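Local coordinates for type IV secretion protein Dot (Legionella pneumophila, PDB 6KS5), which acts as a Legionella deubiquitinase (Ceg23) that regulates the association of polyubiquitin chains with the bacterial phagosome, at residues V114-V119 against M229-Q234; P235-D240 against S244-E249. All coordinates share one frame; numbering follows the deposited sequence.

Contact 1 (V114-V119 against M229-Q234); sequences VNNSAV and MKVINQ
N116 and V231 meet where two helix ends come together: N116 is the N-cap of helix 117-122, while V231 lies in the last turn of helix 222-231, which finishes in a Schellman motif. The N116 side chain leaves the backbone toward the other segment. Its CB stands 5.0 Å from V231 CG2. CG, nearer to that V231 CG2 at 4.5 Å, bears the two branches of the amide; it lies anti to the backbone N (chi1 -173°), which takes the planar group out between its own helix and the valine. There the two branches part. OD1 turns back to accept a nearly straight bond from V119 N at 3.1 Å (169° at the hydrogen), the donor sitting well above the carbonyl plane. This capping bond holds the amide by its oxygen and satisfies one of the N-H groups at the start of the helix, whose partial positive charge would probably polarise the carbonyl. ND2 goes the other way and ends against a methyl, with V231 CG2 3.3 Å from it, a van der Waals approach and not a polar bond. The side chains of N116 and V231 run antiparallel past one another.

V119, the third residue of the helix, adds an apolar contact to this small surface patch, its side chain set nearly perpendicular to that of V231. On the other segment, N233 has a positive phi as the C-prime residue, and Q234 N binds M229 O at 2.9 Å, with a weak N233 N to K230 O bond inside it. M229 and I232 pack on F109 of helix 95-112. V231 CG2, anti to its own backbone N, touches both partners, lying 4.1 Å from V119 CG2.

Contact 2 (P235-D240 against S244-E249); sequences PLTIYD and SSIVAE
I238 O is gripped by two successive backbone N-H groups, V247 N at 2.9 Å and, more weakly, A248 N at 3.5 Å. The stronger donor lies nearly in line with the carbonyl. I238 answers with its own N, which donates to A248 O at 2.9 Å, so I238 and A248 form an antiparallel hydrogen-bonded pair with V247 inserted beside it. This is a classic beta bulge, with V247 and A248 both opposite I238, and it shifts the register by one residue before Y239 pairs with I246. The bulge lies within the beta hairpin of strands 236-239 and 246-250, whose second strand forms one edge of the mixed sheet within this chain; on the other flank, strand 236-239 bonds to strand 261-263 through T237 and Y239 with V262. Toward the turn the ladder continues with D240 N to S245 O, and S244 N closes it on D240 O at 2.8 Å.

On one face T237 and E249 extend in the same direction, flank to flank, and E249 CG packs against both branches of the threonine, 3.7 Å from T237 OG1. With OG1 beside the backbone N (chi1 -50°), T237 CG2 is set over one face of the Y239 ring, offset toward the rim. I238 and A248 are directed to the opposite face, where A248 touches Y222 and I238 reaches V262 and Y271. The Y239 ring lies alongside I246 and approaches it obliquely, CE1 coming within 3.9 Å of I246 CG1.

Overall arrangement
Contact 1 and contact 2 follow in series along the chain: Q234, the last residue of contact 1, is directly followed by P235, which begins contact 2. The link from helix 222-231 into strand 236-239 is thus short, yet the contact centres stand about 20 Å apart, one between helices 117-122 and 222-231, the other in the hairpin of strands 236-239 and 246-250. They also touch through packing, M229 CG lying 3.6 Å from L236 CD2, and L236 further packs on I225 and M226 of the same helix. Contact 1, a surface contact, has its centre about 14 Å from the centre of the chain; contact 2, partly buried, lies about 17 Å from it.

Contact 1 (V114-V119 against M229-Q234)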
ATOM      1  N   VAL A 114      11.491  -8.195   0.827  1.00 84.05           N
ATOM      2  CA  VAL A 114      11.584  -9.114   1.949  1.00 84.64           C
ATOM      3  C   VAL A 114      12.934  -9.826   2.000  1.00 86.44           C
ATOM      4  O   VAL A 114      13.430 -10.111   3.097  1.00 86.51           O
ATOM      5  CB  VAL A 114      10.422 -10.133   1.941  1.00 85.77           C
ATOM      6  CG1 VAL A 114      10.525 -11.074   0.755  1.00 89.29           C
ATOM      7  CG2 VAL A 114      10.370 -10.911   3.257  1.00 86.14           C
ATOM      8  N   ASN A 115      13.543 -10.118   0.850  1.00 87.54           N
ATOM      9  CA  ASN A 115      14.922 -10.579   0.778  1.00 90.27           C
ATOM     10  C   ASN A 115      15.886  -9.452   0.426  1.00 89.92           C
ATOM     11  O   ASN A 115      17.023  -9.719   0.020  1.00 94.28           O
ATOM     12  CB  ASN A 115      15.053 -11.715  -0.234  1.00 95.97           C
ATOM     13  CG  ASN A 115      13.831 -12.608  -0.271  1.00 97.85           C
ATOM     14  OD1 ASN A 115      12.895 -12.364  -1.036  1.00 97.97           O
ATOM     15  ND2 ASN A 115      13.833 -13.653   0.552  1.00 98.78           N
ATOM     16  N   ASN A 116      15.447  -8.201   0.545  1.00 87.98           N
ATOM     17  CA  ASN A 116      16.305  -7.037   0.324  1.00 88.48           C
ATOM     18  C   ASN A 116      16.857  -6.625   1.681  1.00 87.80           C
ATOM     19  O   ASN A 116      16.229  -5.882   2.437  1.00 86.39           O
ATOM     20  CB  ASN A 116      15.529  -5.907  -0.348  1.00 87.47           C
ATOM     21  CG  ASN A 116      16.416  -4.732  -0.750  1.00 88.54           C
ATOM     22  OD1 ASN A 116      17.519  -4.550  -0.232  1.00 88.55           O
ATOM     23  ND2 ASN A 116      15.928  -3.928  -1.684  1.00 89.45           N
ATOM     24  N   SER A 117      18.054  -7.124   1.998  1.00 87.08           N
ATOM     25  CA  SER A 117      18.663  -6.804   3.285  1.00 85.63           C
ATOM     26  C   SER A 117      19.048  -5.335   3.377  1.00 85.67           C
ATOM     27  O   SER A 117      19.065  -4.770   4.477  1.00 86.15           O
ATOM     28  CB  SER A 117      19.888  -7.681   3.518  1.00 88.36           C
ATOM     29  OG  SER A 117      20.994  -7.193   2.785  1.00 91.16           O
ATOM     30  N   ALA A 118      19.353  -4.702   2.241  1.00 84.29           N
ATOM     31  CA  ALA A 118      19.737  -3.293   2.253  1.00 84.12           C
ATOM     32  C   ALA A 118      18.597  -2.421   2.760  1.00 82.63           C
ATOM     33  O   ALA A 118      18.783  -1.598   3.664  1.00 83.37           O
ATOM     34  CB  ALA A 118      20.169  -2.854   0.854  1.00 85.64           C
ATOM     35  N   VAL A 119      17.405  -2.586   2.183  1.00 83.29           N
ATOM     36  CA  VAL A 119      16.232  -1.866   2.672  1.00 81.59           C
ATOM     37  C   VAL A 119      15.938  -2.256   4.115  1.00 81.07           C
ATOM     38  O   VAL A 119      15.552  -1.415   4.935  1.00 81.58           O
ATOM     39  CB  VAL A 119      15.029  -2.131   1.748  1.00 80.17           C
ATOM     40  CG1 VAL A 119      13.724  -1.727   2.420  1.00 78.09           C
ATOM     41  CG2 VAL A 119      15.207  -1.398   0.425  1.00 81.63           C
ATOM     42  N   MET A 229       8.833   3.197  -3.352  1.00 76.17           N
ATOM     43  CA  MET A 229       9.322   3.891  -4.534  1.00 81.92           C
ATOM     44  C   MET A 229      10.840   3.909  -4.585  1.00 85.90           C
ATOM     45  O   MET A 229      11.408   4.001  -5.680  1.00 87.96           O
ATOM     46  CB  MET A 229       8.769   5.317  -4.577  1.00 85.48           C
ATOM     47  CG  MET A 229       7.251   5.402  -4.697  1.00 84.41           C
ATOM     48  SD  MET A 229       6.611   4.853  -6.294  1.00 83.80           S
ATOM     49  CE  MET A 229       5.689   3.400  -5.807  1.00 80.55           C
ATOM     50  N   LYS A 230      11.509   3.794  -3.433  1.00 79.97           N
ATOM     51  CA  LYS A 230      12.967   3.775  -3.428  1.00 86.10           C
ATOM     52  C   LYS A 230      13.516   2.440  -3.909  1.00 83.71           C
ATOM     53  O   LYS A 230      14.581   2.402  -4.537  1.00 88.65           O
ATOM     54  CB  LYS A 230      13.500   4.094  -2.030  1.00 91.29           C
ATOM     55  N   VAL A 231      12.801   1.342  -3.646  1.00 89.73           N
ATOM     56  CA  VAL A 231      13.299   0.030  -4.038  1.00 86.87           C
ATOM     57  C   VAL A 231      13.211  -0.187  -5.543  1.00 85.70           C
ATOM     58  O   VAL A 231      13.870  -1.090  -6.073  1.00 84.85           O
ATOM     59  CB  VAL A 231      12.541  -1.079  -3.289  1.00 80.76           C
ATOM     60  CG1 VAL A 231      11.264  -1.446  -4.030  1.00 75.74           C
ATOM     61  CG2 VAL A 231      13.430  -2.297  -3.114  1.00 81.14           C
ATOM     62  N   ILE A 232      12.415   0.613  -6.252  1.00 86.11           N
ATOM     63  CA  ILE A 232      12.335   0.524  -7.701  1.00 86.24           C
ATOM     64  C   ILE A 232      12.800   1.806  -8.380  1.00 91.27           C
ATOM     65  O   ILE A 232      12.637   1.956  -9.590  1.00 92.44           O
ATOM     66  CB  ILE A 232      10.915   0.140  -8.162  1.00 82.34           C
ATOM     67  CG1 ILE A 232       9.871   1.078  -7.553  1.00 80.59           C
ATOM     68  CG2 ILE A 232      10.619  -1.319  -7.819  1.00 80.30           C
ATOM     69  CD1 ILE A 232       8.553   1.084  -8.324  1.00 79.54           C
ATOM     70  N   ASN A 233      13.391   2.732  -7.619  1.00 83.59           N
ATOM     71  CA  ASN A 233      13.995   3.950  -8.166  1.00 89.87           C
ATOM     72  C   ASN A 233      12.982   4.787  -8.950  1.00 89.29           C
ATOM     73  O   ASN A 233      13.272   5.287 -10.040  1.00 91.55           O
ATOM     74  CB  ASN A 233      15.214   3.617  -9.033  1.00 93.11           C
ATOM     75  CG  ASN A 233      16.500   4.245  -8.510  1.00100.75           C
ATOM     76  OD1 ASN A 233      16.505   4.922  -7.479  1.00104.16           O
ATOM     77  ND2 ASN A 233      17.599   4.027  -9.227  1.00103.11           N
ATOM     78  N   GLN A 234      11.787   4.952  -8.386  1.00 84.53           N
ATOM     79  CA  GLN A 234      10.740   5.744  -9.018  1.00 83.69           C
ATOM     80  C   GLN A 234      10.567   7.057  -8.270  1.00 88.29           C
ATOM     81  O   GLN A 234      10.020   7.059  -7.156  1.00 86.95           O
ATOM     82  CB  GLN A 234       9.421   4.967  -9.046  1.00 77.76           C
ATOM     83  CG  GLN A 234       8.210   5.792  -9.478  1.00 79.99           C
ATOM     84  CD  GLN A 234       8.277   6.233 -10.933  1.00 82.79           C
ATOM     85  OE1 GLN A 234       7.914   5.480 -11.838  1.00 84.32           O
ATOM     86  NE2 GLN A 234       8.744   7.458 -11.162  1.00 87.42           N
TER

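Contact 2 (P235-D240 against S244-E249)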
ATOM      1  N   PRO A 235      11.018   8.187  -8.821  1.00 86.46           N
ATOM      2  CA  PRO A 235      10.789   9.474  -8.155  1.00 89.82           C
ATOM      3  C   PRO A 235       9.304   9.743  -7.965  1.00 86.58           C
ATOM      4  O   PRO A 235       8.476   9.401  -8.811  1.00 84.53           O
ATOM      5  CB  PRO A 235      11.428  10.488  -9.111  1.00 94.08           C
ATOM      6  CG  PRO A 235      12.432   9.701  -9.879  1.00 94.10           C
ATOM      7  CD  PRO A 235      11.834   8.333 -10.038  1.00 88.67           C
ATOM      8  N   LEU A 236       8.973  10.354  -6.831  1.00 87.28           N
ATOM      9  CA  LEU A 236       7.588  10.612  -6.477  1.00 85.71           C
ATOM     10  C   LEU A 236       7.530  11.838  -5.583  1.00 91.57           C
ATOM     11  O   LEU A 236       8.405  12.044  -4.739  1.00 95.28           O
ATOM     12  CB  LEU A 236       6.953   9.407  -5.766  1.00 81.12           C
ATOM     13  CG  LEU A 236       5.560   9.586  -5.148  1.00 80.84           C
ATOM     14  CD1 LEU A 236       4.539   9.973  -6.211  1.00 80.81           C
ATOM     15  CD2 LEU A 236       5.119   8.332  -4.432  1.00 73.50           C
ATOM     16  N   THR A 237       6.500  12.649  -5.781  1.00 83.12           N
ATOM     17  CA  THR A 237       6.239  13.800  -4.935  1.00 86.59           C
ATOM     18  C   THR A 237       4.790  13.735  -4.483  1.00 84.32           C
ATOM     19  O   THR A 237       3.887  13.529  -5.301  1.00 82.21           O
ATOM     20  CB  THR A 237       6.527  15.115  -5.671  1.00 90.80           C
ATOM     21  OG1 THR A 237       7.825  15.048  -6.277  1.00 92.36           O
ATOM     22  CG2 THR A 237       6.491  16.283  -4.704  1.00 94.51           C
ATOM     23  N   ILE A 238       4.576  13.884  -3.182  1.00 87.76           N
ATOM     24  CA  ILE A 238       3.254  13.812  -2.576  1.00 86.59           C
ATOM     25  C   ILE A 238       2.967  15.174  -1.963  1.00 89.81           C
ATOM     26  O   ILE A 238       3.579  15.549  -0.952  1.00 91.06           O
ATOM     27  CB  ILE A 238       3.163  12.698  -1.524  1.00 81.81           C
ATOM     28  CG1 ILE A 238       3.276  11.326  -2.192  1.00 78.94           C
ATOM     29  CG2 ILE A 238       1.866  12.805  -0.726  1.00 80.81           C
ATOM     30  CD1 ILE A 238       2.934  10.175  -1.271  1.00 76.40           C
ATOM     31  N   TYR A 239       2.047  15.915  -2.570  1.00 79.15           N
ATOM     32  CA  TYR A 239       1.642  17.216  -2.064  1.00 80.72           C
ATOM     33  C   TYR A 239       0.419  17.084  -1.166  1.00 80.81           C
ATOM     34  O   TYR A 239      -0.259  16.055  -1.132  1.00 78.76           O
ATOM     35  CB  TYR A 239       1.319  18.178  -3.211  1.00 81.36           C
ATOM     36  CG  TYR A 239       2.443  18.403  -4.189  1.00 82.90           C
ATOM     37  CD1 TYR A 239       3.378  19.405  -3.980  1.00 85.61           C
ATOM     38  CD2 TYR A 239       2.566  17.613  -5.322  1.00 82.12           C
ATOM     39  CE1 TYR A 239       4.406  19.612  -4.872  1.00 86.95           C
ATOM     40  CE2 TYR A 239       3.592  17.810  -6.218  1.00 84.34           C
ATOM     41  CZ  TYR A 239       4.508  18.812  -5.991  1.00 86.24           C
ATOM     42  OH  TYR A 239       5.531  19.013  -6.887  1.00 89.01           O
ATOM     43  N   ASP A 240       0.131  18.158  -0.439  1.00 88.83           N
ATOM     44  CA  ASP A 240      -1.130  18.283   0.270  1.00 90.25           C
ATOM     45  C   ASP A 240      -2.109  19.045  -0.611  1.00 92.90           C
ATOM     46  O   ASP A 240      -1.797  20.142  -1.085  1.00 95.00           O
ATOM     47  CB  ASP A 240      -0.949  19.008   1.603  1.00 90.84           C
ATOM     48  CG  ASP A 240      -2.190  18.936   2.475  1.00 91.31           C
ATOM     49  OD1 ASP A 240      -3.152  18.235   2.082  1.00 90.81           O
ATOM     50  OD2 ASP A 240      -2.213  19.607   3.533  1.00 90.42           O
ATOM     51  N   SER A 244      -0.680  22.709  -1.245  1.00 88.80           N
ATOM     52  CA  SER A 244       0.235  22.375  -2.331  1.00 88.65           C
ATOM     53  C   SER A 244       1.689  22.277  -1.868  1.00 88.12           C
ATOM     54  O   SER A 244       2.595  22.277  -2.704  1.00 90.05           O
ATOM     55  CB  SER A 244       0.107  23.355  -3.516  1.00 91.40           C
ATOM     56  OG  SER A 244       1.118  24.354  -3.508  1.00 94.12           O
ATOM     57  N   SER A 245       1.942  22.176  -0.564  1.00 86.34           N
ATOM     58  CA  SER A 245       3.303  21.992  -0.076  1.00 87.69           C
ATOM     59  C   SER A 245       3.678  20.513  -0.055  1.00 86.07           C
ATOM     60  O   SER A 245       2.821  19.628   0.015  1.00 83.67           O
ATOM     61  CB  SER A 245       3.481  22.607   1.315  1.00 86.82           C
ATOM     62  OG  SER A 245       2.398  22.292   2.171  1.00 86.72           O
ATOM     63  N   ILE A 246       4.980  20.259  -0.131  1.00 87.73           N
ATOM     64  CA  ILE A 246       5.512  18.902  -0.226  1.00 86.42           C
ATOM     65  C   ILE A 246       5.405  18.223   1.134  1.00 83.29           C
ATOM     66  O   ILE A 246       5.844  18.773   2.150  1.00 83.04           O
ATOM     67  CB  ILE A 246       6.971  18.924  -0.724  1.00 88.39           C
ATOM     68  CG1 ILE A 246       7.095  19.706  -2.036  1.00 92.02           C
ATOM     69  CG2 ILE A 246       7.527  17.508  -0.869  1.00 86.09           C
ATOM     70  CD1 ILE A 246       7.531  21.167  -1.854  1.00 97.04           C
ATOM     71  N   VAL A 247       4.815  17.031   1.158  1.00 92.10           N
ATOM     72  CA  VAL A 247       4.688  16.233   2.378  1.00 88.68           C
ATOM     73  C   VAL A 247       5.743  15.135   2.439  1.00 86.08           C
ATOM     74  O   VAL A 247       6.382  14.930   3.472  1.00 82.71           O
ATOM     75  CB  VAL A 247       3.262  15.645   2.485  1.00 86.86           C
ATOM     76  CG1 VAL A 247       3.228  14.486   3.478  1.00 83.51           C
ATOM     77  CG2 VAL A 247       2.274  16.724   2.885  1.00 88.84           C
ATOM     78  N   ALA A 248       5.931  14.419   1.335  1.00 84.72           N
ATOM     79  CA  ALA A 248       6.952  13.393   1.216  1.00 82.93           C
ATOM     80  C   ALA A 248       7.457  13.403  -0.219  1.00 87.96           C
ATOM     81  O   ALA A 248       6.694  13.655  -1.156  1.00 89.34           O
ATOM     82  CB  ALA A 248       6.412  12.013   1.595  1.00 76.25           C
ATOM     83  N   GLU A 249       8.746  13.127  -0.385  1.00 84.21           N
ATOM     84  CA  GLU A 249       9.397  13.324  -1.673  1.00 89.55           C
ATOM     85  C   GLU A 249      10.527  12.320  -1.826  1.00 90.13           C
ATOM     86  O   GLU A 249      11.313  12.124  -0.897  1.00 90.26           O
ATOM     87  CB  GLU A 249       9.939  14.755  -1.790  1.00 94.76           C
ATOM     88  CG  GLU A 249       9.834  15.375  -3.180  1.00 98.64           C
ATOM     89  CD  GLU A 249      10.624  16.672  -3.313  1.00102.58           C
ATOM     90  OE1 GLU A 249      10.342  17.451  -4.248  1.00104.09           O
ATOM     91  OE2 GLU A 249      11.524  16.915  -2.480  1.00103.47           O
TER